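PDB 6GN8: exoenzyme S from Pseudomonas aeruginosa, which acts as a secreted virulence toxin, probably with GTPase-activating and glycosyltransferase activities; this chain is its C-terminal part, the ADP-ribosyltransferase domain. Local coordinates for residues 58-63 and 90-95; 99-104 and 155-160; 106-111 and 171-176; 121-126 and 181-186; 151-156 and 196-201. The protein carries 2 engineered substitutions. All blocks are in the same frame, centred on the assembly; numbering follows the deposited sequence.

Contact 1. Residues 58-63 and 90-95; sequences MALGLY and QGMSAA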
# COMPACT_ATOMS: atom_id res chain seq x y z
N MET C 58 -18.58 42.70 9.70
CA MET C 58 -17.75 43.90 9.95
C MET C 58 -16.32 43.51 10.39
O MET C 58 -15.37 44.11 9.90
CB MET C 58 -18.39 44.81 11.02
CG MET C 58 -19.73 45.43 10.62
SD MET C 58 -20.27 46.65 11.85
CE MET C 58 -20.60 45.61 13.26
N ALA C 59 -16.17 42.52 11.30
CA ALA C 59 -14.84 42.09 11.76
C ALA C 59 -13.98 41.52 10.60
O ALA C 59 -12.79 41.86 10.50
CB ALA C 59 -14.96 41.07 12.87
N LEU C 60 -14.59 40.66 9.74
CA LEU C 60 -13.92 40.06 8.58
C LEU C 60 -13.53 41.16 7.59
O LEU C 60 -12.43 41.10 7.04
CB LEU C 60 -14.83 38.99 7.90
CG LEU C 60 -15.03 37.65 8.67
CD1 LEU C 60 -16.31 36.96 8.21
CD2 LEU C 60 -13.86 36.70 8.48
N GLY C 61 -14.38 42.18 7.42
CA GLY C 61 -14.12 43.32 6.55
C GLY C 61 -12.98 44.20 7.02
O GLY C 61 -12.08 44.54 6.25
N LEU C 62 -13.03 44.58 8.30
CA LEU C 62 -12.01 45.42 8.95
C LEU C 62 -10.65 44.75 8.82
O LEU C 62 -9.67 45.40 8.43
CB LEU C 62 -12.38 45.65 10.43
CG LEU C 62 -13.48 46.68 10.71
CD1 LEU C 62 -14.07 46.46 12.06
CD2 LEU C 62 -12.96 48.13 10.56
N TYR C 63 -10.59 43.43 9.07
CA TYR C 63 -9.37 42.65 8.92
C TYR C 63 -8.92 42.65 7.47
O TYR C 63 -7.80 43.04 7.19
CB TYR C 63 -9.58 41.19 9.43
CG TYR C 63 -8.45 40.22 9.10
CD1 TYR C 63 -8.40 39.56 7.88
CD2 TYR C 63 -7.45 39.94 10.03
CE1 TYR C 63 -7.36 38.71 7.56
CE2 TYR C 63 -6.41 39.07 9.73
CZ TYR C 63 -6.36 38.46 8.49
OH TYR C 63 -5.33 37.62 8.15
N GLN C 90 -12.45 38.60 18.18
CA GLN C 90 -13.60 37.79 18.64
C GLN C 90 -14.68 37.67 17.55
O GLN C 90 -15.30 36.61 17.45
CB GLN C 90 -14.19 38.20 20.00
CG GLN C 90 -14.37 39.68 20.26
CD GLN C 90 -14.54 39.98 21.74
OE1 GLN C 90 -15.53 40.59 22.18
NE2 GLN C 90 -13.57 39.60 22.56
N GLY C 91 -14.83 38.69 16.69
CA GLY C 91 -15.75 38.66 15.56
C GLY C 91 -15.33 37.64 14.51
O GLY C 91 -16.17 36.99 13.90
N MET C 92 -14.02 37.49 14.30
CA MET C 92 -13.48 36.53 13.36
C MET C 92 -13.56 35.13 13.92
O MET C 92 -13.99 34.25 13.18
CB MET C 92 -12.05 36.86 12.94
CG MET C 92 -11.99 38.08 12.03
SD MET C 92 -10.31 38.40 11.42
CE MET C 92 -9.61 38.85 12.80
N SER C 93 -13.24 34.92 15.22
CA SER C 93 -13.37 33.61 15.90
C SER C 93 -14.80 33.10 15.81
O SER C 93 -15.00 31.95 15.45
CB SER C 93 -12.96 33.71 17.36
OG SER C 93 -11.58 34.01 17.50
N ALA C 94 -15.80 33.95 16.11
CA ALA C 94 -17.23 33.59 16.06
C ALA C 94 -17.63 33.15 14.64
O ALA C 94 -18.34 32.15 14.49
CB ALA C 94 -18.08 34.78 16.52
N ALA C 95 -17.13 33.88 13.60
CA ALA C 95 -17.36 33.61 12.18
C ALA C 95 -16.85 32.22 11.79
O ALA C 95 -17.50 31.56 10.99
CB ALA C 95 -16.67 34.67 11.32

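Contact 2. Residues 99-104 and 155-160; sequences SGQAEQ and GRSGID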
# COMPACT_ATOMS: atom_id res chain seq x y z
N SER C 99 -19.00 28.70 10.65
CA SER C 99 -18.67 28.26 9.30
C SER C 99 -18.44 26.77 9.15
O SER C 99 -19.04 26.19 8.25
CB SER C 99 -17.46 29.02 8.77
OG SER C 99 -17.86 30.36 8.54
N GLY C 100 -17.54 26.19 9.94
CA GLY C 100 -17.18 24.78 9.80
C GLY C 100 -16.50 24.45 8.47
O GLY C 100 -15.96 25.34 7.80
N GLN C 101 -16.54 23.16 8.07
CA GLN C 101 -15.92 22.64 6.84
C GLN C 101 -16.85 22.75 5.61
O GLN C 101 -18.02 22.37 5.67
CB GLN C 101 -15.49 21.17 7.03
CG GLN C 101 -14.33 20.96 8.02
CD GLN C 101 -13.32 19.90 7.60
OE1 GLN C 101 -13.55 19.07 6.71
NE2 GLN C 101 -12.16 19.90 8.25
N ALA C 102 -16.31 23.25 4.48
CA ALA C 102 -17.00 23.37 3.18
C ALA C 102 -17.17 21.98 2.53
O ALA C 102 -16.46 21.03 2.89
CB ALA C 102 -16.23 24.30 2.25
N GLU C 103 -18.12 21.86 1.57
CA GLU C 103 -18.46 20.61 0.88
C GLU C 103 -17.32 20.07 0.01
O GLU C 103 -17.23 18.85 -0.19
CB GLU C 103 -19.73 20.79 0.01
CG GLU C 103 -20.92 19.95 0.48
CD GLU C 103 -22.09 19.90 -0.48
OE1 GLU C 103 -22.94 20.83 -0.44
OE2 GLU C 103 -22.18 18.93 -1.26
N GLN C 104 -16.45 20.97 -0.51
CA GLN C 104 -15.32 20.58 -1.36
C GLN C 104 -14.03 21.26 -0.88
O GLN C 104 -14.07 22.28 -0.18
CB GLN C 104 -15.58 20.91 -2.85
CG GLN C 104 -16.62 20.03 -3.54
CD GLN C 104 -17.55 20.79 -4.47
OE1 GLN C 104 -17.58 22.03 -4.52
NE2 GLN C 104 -18.35 20.06 -5.24
N GLY C 155 -7.66 23.26 1.64
CA GLY C 155 -8.44 23.21 2.87
C GLY C 155 -9.95 23.20 2.69
O GLY C 155 -10.45 23.28 1.56
N ARG C 156 -10.67 23.10 3.81
CA ARG C 156 -12.13 23.14 3.80
C ARG C 156 -12.70 24.19 4.78
O ARG C 156 -13.85 24.61 4.59
CB ARG C 156 -12.69 21.75 4.15
CG ARG C 156 -12.85 20.85 2.95
CD ARG C 156 -13.49 19.53 3.34
NE ARG C 156 -13.14 18.46 2.41
CZ ARG C 156 -14.01 17.79 1.67
NH1 ARG C 156 -13.60 16.84 0.84
NH2 ARG C 156 -15.31 18.06 1.75
N SER C 157 -11.92 24.63 5.80
CA SER C 157 -12.42 25.51 6.89
C SER C 157 -12.21 27.02 6.67
O SER C 157 -12.43 27.81 7.60
CB SER C 157 -11.78 25.11 8.21
OG SER C 157 -12.07 23.74 8.43
N GLY C 158 -11.84 27.41 5.45
CA GLY C 158 -11.61 28.80 5.11
C GLY C 158 -12.88 29.59 4.90
O GLY C 158 -13.88 29.02 4.47
N ILE C 159 -12.86 30.89 5.22
CA ILE C 159 -14.01 31.78 5.01
C ILE C 159 -13.72 32.66 3.79
O ILE C 159 -12.67 33.32 3.72
CB ILE C 159 -14.38 32.61 6.29
CG1 ILE C 159 -14.90 31.66 7.42
CG2 ILE C 159 -15.41 33.75 5.97
CD1 ILE C 159 -15.04 32.30 8.71
N ASP C 160 -14.63 32.62 2.82
CA ASP C 160 -14.54 33.44 1.63
C ASP C 160 -15.06 34.82 1.98
O ASP C 160 -16.21 34.96 2.41
CB ASP C 160 -15.31 32.79 0.47
CG ASP C 160 -15.50 33.68 -0.74
OD1 ASP C 160 -14.50 34.28 -1.19
OD2 ASP C 160 -16.64 33.78 -1.24

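Contact 3. Residues 106-111 and 171-176; sequences VKTFRG and KAILYN. Engineered in segment 171-176: A172 (natural residue Glu).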
# COMPACT_ATOMS: atom_id res chain seq x y z
N VAL C 106 -10.73 23.40 -1.33
CA VAL C 106 -10.47 24.56 -2.15
C VAL C 106 -8.93 24.80 -2.21
O VAL C 106 -8.21 24.63 -1.22
CB VAL C 106 -11.32 25.80 -1.73
CG1 VAL C 106 -10.89 26.40 -0.40
CG2 VAL C 106 -11.32 26.87 -2.82
N LYS C 107 -8.44 25.14 -3.42
CA LYS C 107 -7.06 25.46 -3.68
C LYS C 107 -6.89 26.98 -3.68
O LYS C 107 -7.53 27.69 -4.49
CB LYS C 107 -6.60 24.85 -5.01
CG LYS C 107 -5.17 25.24 -5.44
CD LYS C 107 -4.77 24.56 -6.77
CE LYS C 107 -5.65 24.97 -7.92
NZ LYS C 107 -5.30 24.27 -9.19
N THR C 108 -6.01 27.49 -2.80
CA THR C 108 -5.73 28.93 -2.69
C THR C 108 -4.23 29.16 -2.66
O THR C 108 -3.45 28.22 -2.49
CB THR C 108 -6.43 29.57 -1.49
OG1 THR C 108 -5.97 28.96 -0.29
CG2 THR C 108 -7.97 29.53 -1.59
N PHE C 109 -3.82 30.41 -2.86
CA PHE C 109 -2.41 30.77 -3.01
C PHE C 109 -2.03 31.85 -2.06
O PHE C 109 -2.88 32.64 -1.62
CB PHE C 109 -2.14 31.19 -4.47
CG PHE C 109 -2.85 30.27 -5.46
CD1 PHE C 109 -2.35 29.00 -5.73
CD2 PHE C 109 -4.08 30.63 -6.01
CE1 PHE C 109 -3.05 28.14 -6.57
CE2 PHE C 109 -4.77 29.76 -6.85
CZ PHE C 109 -4.24 28.53 -7.14
N ARG C 110 -0.75 31.89 -1.72
CA ARG C 110 -0.25 32.87 -0.76
C ARG C 110 1.23 33.17 -1.02
O ARG C 110 2.04 32.26 -1.12
CB ARG C 110 -0.48 32.33 0.65
CG ARG C 110 0.08 33.17 1.76
CD ARG C 110 -0.06 32.45 3.07
NE ARG C 110 0.81 33.07 4.06
CZ ARG C 110 0.45 34.10 4.82
NH1 ARG C 110 -0.77 34.61 4.74
NH2 ARG C 110 1.32 34.62 5.68
N GLY C 111 1.56 34.45 -1.11
CA GLY C 111 2.93 34.92 -1.28
C GLY C 111 3.32 35.86 -0.16
O GLY C 111 2.48 36.63 0.33
N LYS C 171 -10.01 37.91 -4.12
CA LYS C 171 -10.95 36.82 -3.79
C LYS C 171 -10.34 35.98 -2.64
O LYS C 171 -9.93 34.83 -2.82
CB LYS C 171 -11.28 35.96 -5.04
CG LYS C 171 -11.87 36.75 -6.23
CD LYS C 171 -11.99 35.88 -7.50
CE LYS C 171 -10.65 35.51 -8.12
NZ LYS C 171 -10.79 34.69 -9.35
N ALA C 172 -10.20 36.63 -1.47
CA ALA C 172 -9.51 36.03 -0.33
C ALA C 172 -10.31 34.95 0.38
O ALA C 172 -11.53 35.05 0.57
CB ALA C 172 -9.11 37.10 0.67
N ILE C 173 -9.59 33.93 0.77
CA ILE C 173 -10.11 32.86 1.60
C ILE C 173 -9.22 32.86 2.83
O ILE C 173 -8.00 32.74 2.72
CB ILE C 173 -10.25 31.49 0.90
CG1 ILE C 173 -11.38 31.57 -0.16
CG2 ILE C 173 -10.54 30.37 1.94
CD1 ILE C 173 -11.67 30.35 -0.99
N LEU C 174 -9.84 33.16 3.99
CA LEU C 174 -9.13 33.24 5.27
C LEU C 174 -9.24 31.95 6.07
O LEU C 174 -10.32 31.40 6.24
CB LEU C 174 -9.65 34.41 6.12
CG LEU C 174 -9.86 35.75 5.45
CD1 LEU C 174 -10.39 36.76 6.44
CD2 LEU C 174 -8.57 36.27 4.76
N TYR C 175 -8.10 31.50 6.60
CA TYR C 175 -8.03 30.35 7.52
C TYR C 175 -7.83 30.93 8.92
O TYR C 175 -7.19 31.98 9.07
CB TYR C 175 -6.93 29.33 7.13
CG TYR C 175 -7.36 28.51 5.92
CD1 TYR C 175 -8.12 27.36 6.07
CD2 TYR C 175 -7.06 28.94 4.62
CE1 TYR C 175 -8.58 26.64 4.97
CE2 TYR C 175 -7.50 28.22 3.51
CZ TYR C 175 -8.26 27.07 3.69
OH TYR C 175 -8.76 26.39 2.62
N ASN C 176 -8.43 30.27 9.92
CA ASN C 176 -8.44 30.64 11.33
C ASN C 176 -7.03 30.77 11.91
O ASN C 176 -6.10 30.11 11.45
CB ASN C 176 -9.23 29.57 12.11
CG ASN C 176 -9.99 30.05 13.32
OD1 ASN C 176 -10.83 29.33 13.85
ND2 ASN C 176 -9.75 31.25 13.77
O HOH W 1 -7.24 26.71 0.48

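Contact 4. Residues 121-126 and 181-186; sequences VEEGKV and MRVLLS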
# COMPACT_ATOMS: atom_id res chain seq x y z
N VAL C 121 8.63 24.19 10.17
CA VAL C 121 7.94 22.90 10.00
C VAL C 121 8.62 22.07 8.91
O VAL C 121 8.77 22.52 7.77
CB VAL C 121 6.42 23.06 9.71
CG1 VAL C 121 5.70 21.72 9.83
CG2 VAL C 121 5.79 24.09 10.65
N GLU C 122 9.03 20.84 9.25
CA GLU C 122 9.65 19.98 8.25
C GLU C 122 8.55 19.30 7.41
O GLU C 122 7.39 19.25 7.83
CB GLU C 122 10.63 18.96 8.88
CG GLU C 122 10.03 17.98 9.87
CD GLU C 122 10.78 16.66 10.02
OE1 GLU C 122 10.64 15.79 9.12
OE2 GLU C 122 11.49 16.50 11.03
N GLU C 123 8.92 18.81 6.21
CA GLU C 123 8.05 18.15 5.23
C GLU C 123 7.38 16.92 5.85
O GLU C 123 8.05 16.12 6.52
CB GLU C 123 8.89 17.76 4.01
CG GLU C 123 8.28 18.05 2.65
CD GLU C 123 9.21 17.81 1.48
OE1 GLU C 123 9.71 16.67 1.33
OE2 GLU C 123 9.45 18.76 0.71
N GLY C 124 6.06 16.84 5.70
CA GLY C 124 5.21 15.77 6.24
C GLY C 124 4.73 15.97 7.68
O GLY C 124 3.91 15.20 8.18
N LYS C 125 5.27 16.98 8.36
CA LYS C 125 4.91 17.32 9.72
C LYS C 125 3.94 18.51 9.72
O LYS C 125 3.79 19.22 8.70
CB LYS C 125 6.17 17.62 10.55
CG LYS C 125 7.12 16.42 10.72
CD LYS C 125 6.53 15.19 11.41
CE LYS C 125 7.54 14.43 12.24
NZ LYS C 125 8.54 13.70 11.41
N VAL C 126 3.26 18.73 10.86
CA VAL C 126 2.29 19.80 10.96
C VAL C 126 2.80 20.90 11.91
O VAL C 126 3.58 20.65 12.84
CB VAL C 126 0.83 19.35 11.26
CG1 VAL C 126 0.61 17.86 11.01
CG2 VAL C 126 0.34 19.77 12.64
N MET C 181 -1.54 23.16 9.77
CA MET C 181 -1.25 22.85 8.38
C MET C 181 -0.08 21.84 8.28
O MET C 181 0.93 21.98 8.99
CB MET C 181 -0.89 24.14 7.62
CG MET C 181 -2.02 25.15 7.53
SD MET C 181 -3.21 24.72 6.24
CE MET C 181 -4.14 26.23 6.17
N ARG C 182 -0.24 20.83 7.42
CA ARG C 182 0.79 19.87 7.06
C ARG C 182 1.55 20.36 5.86
O ARG C 182 0.94 20.75 4.85
CB ARG C 182 0.20 18.51 6.75
CG ARG C 182 1.27 17.40 6.71
CD ARG C 182 0.67 16.02 6.55
NE ARG C 182 -0.41 15.78 7.52
CZ ARG C 182 -0.24 15.28 8.74
NH1 ARG C 182 -1.28 15.12 9.54
NH2 ARG C 182 0.98 14.97 9.17
N VAL C 183 2.88 20.34 5.96
CA VAL C 183 3.73 20.72 4.85
C VAL C 183 3.84 19.48 3.93
O VAL C 183 4.54 18.55 4.27
CB VAL C 183 5.11 21.23 5.33
CG1 VAL C 183 6.01 21.58 4.13
CG2 VAL C 183 4.93 22.44 6.24
N LEU C 184 3.12 19.47 2.80
CA LEU C 184 3.15 18.35 1.85
C LEU C 184 4.43 18.36 1.00
O LEU C 184 4.85 17.33 0.49
CB LEU C 184 1.92 18.42 0.93
CG LEU C 184 0.53 18.17 1.58
CD1 LEU C 184 -0.50 17.94 0.53
CD2 LEU C 184 0.55 16.97 2.54
N LEU C 185 5.00 19.55 0.78
CA LEU C 185 6.19 19.78 -0.03
C LEU C 185 6.74 21.13 0.29
O LEU C 185 5.98 22.11 0.38
CB LEU C 185 5.85 19.69 -1.54
CG LEU C 185 6.99 19.86 -2.54
CD1 LEU C 185 7.82 18.58 -2.69
CD2 LEU C 185 6.46 20.32 -3.89
N SER C 186 8.07 21.18 0.49
CA SER C 186 8.86 22.40 0.69
C SER C 186 10.09 22.27 -0.16
O SER C 186 10.90 21.36 0.01
CB SER C 186 9.19 22.67 2.15
OG SER C 186 9.55 24.04 2.22

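Contact 5. Residues 151-156 and 196-201; sequences STVFGR and RVLEEA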
# COMPACT_ATOMS: atom_id res chain seq x y z
N SER C 151 3.12 29.71 -1.59
CA SER C 151 2.40 28.53 -1.09
C SER C 151 1.12 28.23 -1.86
O SER C 151 0.42 29.14 -2.29
CB SER C 151 2.04 28.69 0.38
OG SER C 151 3.14 29.03 1.20
N THR C 152 0.82 26.95 -2.00
CA THR C 152 -0.43 26.44 -2.56
C THR C 152 -1.06 25.72 -1.38
O THR C 152 -0.43 24.86 -0.75
CB THR C 152 -0.20 25.60 -3.83
OG1 THR C 152 0.53 26.38 -4.76
CG2 THR C 152 -1.47 25.12 -4.46
N VAL C 153 -2.29 26.13 -1.03
CA VAL C 153 -3.00 25.68 0.15
C VAL C 153 -4.24 24.91 -0.26
O VAL C 153 -4.99 25.33 -1.14
CB VAL C 153 -3.35 26.93 1.06
CG1 VAL C 153 -3.99 26.53 2.39
CG2 VAL C 153 -2.14 27.84 1.30
N PHE C 154 -4.48 23.79 0.44
CA PHE C 154 -5.68 22.96 0.28
C PHE C 154 -6.39 22.86 1.61
O PHE C 154 -5.77 22.47 2.61
CB PHE C 154 -5.33 21.55 -0.27
CG PHE C 154 -4.83 21.60 -1.68
CD1 PHE C 154 -5.72 21.59 -2.75
CD2 PHE C 154 -3.47 21.74 -1.95
CE1 PHE C 154 -5.26 21.64 -4.07
CE2 PHE C 154 -3.01 21.81 -3.26
CZ PHE C 154 -3.90 21.76 -4.32
N GLY C 155 -7.66 23.26 1.64
CA GLY C 155 -8.44 23.21 2.87
C GLY C 155 -9.95 23.20 2.69
O GLY C 155 -10.45 23.28 1.56
N ARG C 156 -10.67 23.10 3.81
CA ARG C 156 -12.13 23.14 3.80
C ARG C 156 -12.70 24.19 4.78
O ARG C 156 -13.85 24.61 4.59
CB ARG C 156 -12.69 21.75 4.15
CG ARG C 156 -12.85 20.85 2.95
CD ARG C 156 -13.49 19.53 3.34
NE ARG C 156 -13.14 18.46 2.41
CZ ARG C 156 -14.01 17.79 1.67
NH1 ARG C 156 -13.60 16.84 0.84
NH2 ARG C 156 -15.31 18.06 1.75
N ARG C 196 6.01 25.99 -1.67
CA ARG C 196 5.42 25.10 -0.69
C ARG C 196 4.01 24.68 -1.02
O ARG C 196 3.26 25.40 -1.67
CB ARG C 196 5.41 25.79 0.71
CG ARG C 196 6.28 25.06 1.71
CD ARG C 196 6.09 25.45 3.16
NE ARG C 196 7.17 26.31 3.63
CZ ARG C 196 7.02 27.61 3.86
NH1 ARG C 196 5.85 28.20 3.66
NH2 ARG C 196 8.05 28.33 4.29
N VAL C 197 3.64 23.51 -0.51
CA VAL C 197 2.29 22.98 -0.62
C VAL C 197 1.83 22.68 0.80
O VAL C 197 2.49 21.92 1.52
CB VAL C 197 2.15 21.79 -1.60
CG1 VAL C 197 0.70 21.28 -1.65
CG2 VAL C 197 2.64 22.17 -2.99
N LEU C 198 0.75 23.35 1.24
CA LEU C 198 0.22 23.15 2.59
C LEU C 198 -1.14 22.54 2.52
O LEU C 198 -1.93 22.85 1.62
CB LEU C 198 0.13 24.46 3.39
CG LEU C 198 1.37 25.30 3.62
CD1 LEU C 198 0.98 26.68 4.16
CD2 LEU C 198 2.29 24.63 4.63
N GLU C 199 -1.47 21.75 3.51
CA GLU C 199 -2.79 21.16 3.58
C GLU C 199 -3.32 21.28 5.01
O GLU C 199 -2.56 21.08 5.96
CB GLU C 199 -2.73 19.71 3.09
CG GLU C 199 -3.97 18.89 3.38
CD GLU C 199 -3.75 17.40 3.26
OE1 GLU C 199 -2.87 16.86 3.96
OE2 GLU C 199 -4.48 16.77 2.46
N GLU C 200 -4.62 21.62 5.17
CA GLU C 200 -5.28 21.67 6.47
C GLU C 200 -5.19 20.28 7.09
O GLU C 200 -5.71 19.33 6.49
CB GLU C 200 -6.75 22.11 6.29
CG GLU C 200 -7.43 22.60 7.54
CD GLU C 200 -8.91 22.81 7.36
OE1 GLU C 200 -9.67 22.52 8.32
OE2 GLU C 200 -9.33 23.22 6.26
N ALA C 201 -4.45 20.14 8.22
CA ALA C 201 -4.22 18.84 8.89
C ALA C 201 -5.54 18.06 9.11
O ALA C 201 -5.59 16.86 8.81
CB ALA C 201 -3.51 19.05 10.21

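Contact 1. Residues 58-63 and 90-95
A59 meets the helix of residues 90-95 at G91, where A59 CB lies 3.7 Å from G91 CA. Glycine has no side chain to hold the backbones apart, and the two CA atoms come within 5.2 Å. The short helical segments approach to 8.3 Å between axes, with N-to-C directions 119° apart. One residue on, L60 divides its branches between two partners. Its CD1 rests against the methyl of A95, with L60 CD1 and A95 CB 3.9 Å apart, while its CD2 lies 4.2 Å from M92 CG. At the end of the segment, Y63 receives the thioether of M92 in a Met-aromatic contact. The sulfur M92 SD is 4.0 Å from the centroid of the Y63 ring and 37° off its normal, an oblique approach. SD lies nearest the CB, CG and CD2 side of Y63, and the methyl CE sits 3.7 Å from Y63 CD2. A bend of the methionine chain at chi3 (-69°) turns CE along that side. No hydrogen bond crosses; apolar packing and the sulfur-aromatic contact carry it, and all the touching residues are buried. Away from the methionine, Y63 OH is hydrogen-bonded to S134 of strand 133-136 and to N72 farther along its own helix. Helix 54-77 thus packs against helix 83-99 on one flank, while M58 and L62 pack on helices 24-36 and 38-41.

Contact 2. Residues 99-104 and 155-160
R156 reaches across to the loop 99-104 with CG set beside its own backbone N (chi1 -87°) and a chain extended from CG to NE. Q101 instead bends at chi2 (-141°), which lays its amide beside the arginine stem: Q101 OE1 is 3.4 Å from R156 CD. The amide and guanidinium planes are only 17° apart, although the two side chains cross obliquely. The firm link is between backbones. A102 N donates to R156 O at 2.8 Å. The guanidinium returns a weak hydrogen bond, R156 NH2 to A102 O at 3.4 Å, from its edge. E103 O is also near, 2.8 Å from R156 NH2, while backbone atoms of Q104 (CA and C) lie over one guanidinium face, toward its rim. The guanidinium end thus lies along the loop backbone, with A102 O as its weak partner. Beyond the arginine, Q101 CG touches S157 OG at 3.6 Å, and that hydroxyl is hydrogen-bonded to E200. At the far end S99 OG meets I159 CG1 at 3.4 Å; its polar partners are A95 O and H52. G100 has positive phi and is the first residue to leave the helical conformation after helix 83-99. This is largely loop-on-loop packing at the surface of the ADP-ribosyltransferase domain: the link from helix 83-99 to strand 106-112 lies against the link between strands 149-155 and 159-160.

Contact 3. Residues 106-111 and 171-176
I173 and T108 form the close-packed part of this contact, with I173 CD1 3.8 Å from T108 CG2 and the two side chains roughly perpendicular. V106 adds its methyl CG2, which meets I173 CD1 tip to tip at 3.9 Å, and its CG1 lies 3.7 Å from Y175 OH. The threonine's rotation, with OG1 between the backbone N and the carbonyl carbon (chi1 61°), turns its methyl to the isoleucine and its hydroxyl to the polar side. Between T108 and the tyrosine ring the fit is looser: T108 OG1 comes no nearer than 4.2 Å to the Y175 ring, at CE2, close to the ring plane. A water fills the role of a direct bond. It donates to V106 O at 2.9 Å and is hydrogen-bonded to T108 OG1 at 2.7 Å and to Y175 OH at 2.6 Å. T108 OG1 is also bonded to T135 OG1 of strand 133-136. The strands themselves cross at 89° with axes 8.1 Å apart, so they belong to two sheets packed face to face and share no backbone ladder. A172, an engineered residue in place of glutamate, points away from strand 106-111. Methyl packing thus joins the sheets on one side, while on the other a water with three partners links the backbone oxygen of V106 to the two hydroxyls.

Contact 4. Residues 121-126 and 181-186
R182 presents its guanidinium to the loop 121-126 in two ways. V126 CG1 sits over one face, 3.3 Å above the plane and offset toward the rim, and G124 O lies at the edge, in the plane. NH2 bonds that oxygen: R182 NH2 to G124 O is 3.1 Å, with the donor tilted 34° from the carbonyl plane. A bend at chi3 (-50°) turns the group back over V126, and E205 offers NH2 a long, weak ion pair. The other flat group is the carboxylate of E123, whose OE2 takes S186 N at 2.8 Å through its anti lone pair, with an N-H...O angle of 174°. OE2 also forms a salt bridge to a basic side chain of another protein chain, where OE1 has a polar partner too, so the carboxylate is gripped from both proteins. Between these ends the backbones pair. G124 N donates to V183 O at 2.7 Å, and V183 N donates to K125 O at 3.1 Å. V126 and R182 form an antiparallel, non-hydrogen-bonded pair. E122 to K125 is a type II turn, with G124 at positive phi. Just before the turn, V121 CG1 packs on V183 CG2 at 3.7 Å. Strand 180-188 carries a classic beta bulge at L184 and L185, both facing V197 of strand 194-200, which pairs along its other side. Strand 126-128, entered from this turn, is one of the two outermost strands of the five-stranded mixed sheet within this chain.

Contact 5. Residues 151-156 and 196-201
T152 and L198 lie in adjoining parallel strands whose axes pass 4.6 Å apart at an angle of 19°, with S151 paired to R196 and F154 to E199. Bonds alternate in direction up the ladder. T152 N gives to R196 O at 2.9 Å and L198 N to T152 O at 2.8 Å; F154 N gives to L198 O at 3.0 Å and E200 N to F154 O at 2.9 Å. Where the backbone ladder ends, a side chain continues it: E200 OE2 accepts R156 N at 2.8 Å. An extended chain with CG anti to its own N (chi1 -163°) carries the carboxylate there, while OE1 bonds S157. On one sheet face V153 CG2 and L198 CD1 lie a loose 4.4 Å apart, and R196 forms a salt bridge with D116. On the other, the F154 ring edge meets V197 CG1 at 4.1 Å. Another protein chain covers this face, stacking an aromatic ring on F154 and engaging E199 OE2 by a basic side chain (salt bridge) and an aromatic one (hydrogen bond). One face, where V153 also packs on T108 and Y175, looks into the domain; the other supplies apolar and acidic groups to the partner.

How the contacts relate
From the N terminus, contact 1 closes on its own, folding helix 83-99 back onto helix 54-77. The later contacts interlock: contacts 2, 3 and 4 open in turn and close in the same order, so all three cross. Contact 5 opens inside contacts 3 and 4 and closes after both, sharing G155 and R156 with the closing side of contact 2. Contact 2 lays the loop after helix 83-99 on the link between strands 149-155 and 159-160. Contacts 4 and 5 tie strands of the five-stranded sheet; contact 3 joins it to the three-stranded one. Y63 and L60 of contact 1 touch L174 of contact 3, linking helices to the smaller sheet.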